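Local coordinates for protein putative nuclease YbcO (Escherichia coli K-12, PDB 3G27) that binds zinc and is probably a nuclease, encoded by a prophage remnant, at residues Glu79-Ala82 against Arg83-Ile87. Residues are numbered along the deposited sequence; the frame is centred on the assembly and turned at random.
Sequences EGMA and RTQVI
Glu79 and Arg83, one helical turn apart, form a stretched salt bridge: Glu79 OE2 lies 3.5 Å from Arg83 NH2, with the carboxylate and guanidinium planes 26° apart. The aliphatic part of Glu79 shares this contact, its CG reaching over one guanidinium face to 3.5 Å from Arg83 NH2. On Arg83, CG is anti to the carbonyl carbon (chi1 -63°) and the chain runs extended to NE, which carries the guanidinium back along the helix toward Glu79. A water accepts from Arg83 NH1 at 2.7 Å and donates only weakly to Glu79 OE2; NH1 also bonds to Gln14 O.

The backbone is regular alpha-helix, each bond spanning four residues: Arg83 N to Glu79 O at 3.0 Å, and Thr84 N to Gly80 O, Gln85 N to Met81 O and Val86 N to Ala82 O, each at 2.9 Å. Gly80 O takes a second bond, from Thr84 OG1 at 2.7 Å. That hydroxyl stands above the carbonyl plane, 37° out of it, on the face opposite the one approached by Thr84 N.

Met81, a selenomethionine, and Gln85 lie side by side in van der Waals contact, Met81 CG 3.4 Å from Gln85 NE2. That amide nitrogen bonds to Leu48 O and to Gln85 OE1 of the second subunit.

The Arg83 side chain lies about 9 Å from the bound zinc, which four cysteines hold. This turn of helix 70-90 joins strand 50-53, where Thr84 OG1 bonds to Thr51 OG1 and Ile52 N, to the subunit interface, where Met81 packs on Met81 of the second subunit while also touching Ile33, just beyond strand 29-32.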
loop_
_atom_site.group_PDB
_atom_site.type_symbol
_atom_site.label_atom_id
_atom_site.label_comp_id
_atom_site.label_asym_id
_atom_site.label_seq_id
_atom_site.Cartn_x
_atom_site.Cartn_y
_atom_site.Cartn_z
ATOM N N GLU A 79 2.817 3.612 0.285
ATOM C CA GLU A 79 2.350 4.837 -0.397
ATOM C C GLU A 79 2.859 4.882 -1.845
ATOM O O GLU A 79 2.108 5.220 -2.754
ATOM C CB GLU A 79 2.834 6.078 0.348
ATOM C CG GLU A 79 1.799 7.135 0.589
ATOM C CD GLU A 79 2.162 7.995 1.797
ATOM O OE1 GLU A 79 1.245 8.351 2.579
ATOM O OE2 GLU A 79 3.368 8.287 1.973
ATOM N N GLY A 80 4.120 4.516 -2.039
ATOM C CA GLY A 80 4.724 4.414 -3.349
ATOM C C GLY A 80 4.076 3.362 -4.205
ATOM O O GLY A 80 3.861 3.577 -5.395
HETATM N N MSE A 81 3.747 2.218 -3.599
HETATM C CA MSE A 81 3.023 1.147 -4.279
HETATM C C MSE A 81 1.663 1.628 -4.816
HETATM O O MSE A 81 1.307 1.351 -5.958
HETATM C CB MSE A 81 2.815 -0.045 -3.333
HETATM C CG MSE A 81 1.972 -1.164 -3.949
HETATM SE SE MSE A 81 1.661 -2.637 -2.713
HETATM C CE MSE A 81 0.311 -1.807 -1.596
ATOM N N ALA A 82 0.915 2.342 -3.980
ATOM C CA ALA A 82 -0.409 2.855 -4.351
ATOM C C ALA A 82 -0.313 3.882 -5.489
ATOM O O ALA A 82 -1.076 3.852 -6.440
ATOM C CB ALA A 82 -1.099 3.451 -3.133
ATOM N N ARG A 83 0.649 4.783 -5.394
ATOM C CA ARG A 83 0.941 5.730 -6.484
ATOM C C ARG A 83 1.331 5.050 -7.805
ATOM O O ARG A 83 0.820 5.413 -8.861
ATOM C CB ARG A 83 2.048 6.659 -6.055
ATOM C CG ARG A 83 1.693 7.519 -4.865
ATOM C CD ARG A 83 2.796 8.539 -4.602
ATOM N NE ARG A 83 2.603 9.161 -3.300
ATOM C CZ ARG A 83 3.525 9.270 -2.344
ATOM N NH1 ARG A 83 4.768 8.814 -2.502
ATOM N NH2 ARG A 83 3.188 9.857 -1.196
ATOM N N THR A 84 2.213 4.062 -7.727
ATOM C CA THR A 84 2.591 3.220 -8.869
ATOM C C THR A 84 1.430 2.507 -9.538
ATOM O O THR A 84 1.310 2.528 -10.755
ATOM C CB THR A 84 3.589 2.165 -8.422
ATOM O OG1 THR A 84 4.702 2.828 -7.795
ATOM C CG2 THR A 84 4.063 1.314 -9.593
ATOM N N GLN A 85 0.585 1.859 -8.749
ATOM C CA GLN A 85 -0.607 1.198 -9.280
ATOM C C GLN A 85 -1.524 2.225 -9.897
ATOM O O GLN A 85 -2.139 1.974 -10.926
ATOM C CB GLN A 85 -1.332 0.408 -8.187
ATOM C CG GLN A 85 -0.510 -0.798 -7.636
ATOM C CD GLN A 85 -1.169 -1.498 -6.453
ATOM O OE1 GLN A 85 -2.296 -1.183 -6.070
ATOM N NE2 GLN A 85 -0.486 -2.480 -5.901
ATOM N N VAL A 86 -1.599 3.402 -9.291
ATOM C CA VAL A 86 -2.418 4.457 -9.856
ATOM C C VAL A 86 -1.851 4.920 -11.207
ATOM O O VAL A 86 -2.607 5.192 -12.133
ATOM C CB VAL A 86 -2.558 5.661 -8.918
ATOM C CG1 VAL A 86 -3.024 6.891 -9.724
ATOM C CG2 VAL A 86 -3.519 5.350 -7.774
ATOM N N ILE A 87 -0.531 4.999 -11.311
ATOM C CA ILE A 87 0.122 5.262 -12.600
ATOM C C ILE A 87 -0.221 4.175 -13.638
ATOM O O ILE A 87 -0.562 4.500 -14.783
ATOM C CB ILE A 87 1.645 5.333 -12.454
ATOM C CG1 ILE A 87 2.060 6.621 -11.755
ATOM C CG2 ILE A 87 2.315 5.219 -13.798
ATOM C CD1 ILE A 87 3.528 6.611 -11.327
HETATM O O HOH W 1 5.860 8.017 -0.192
#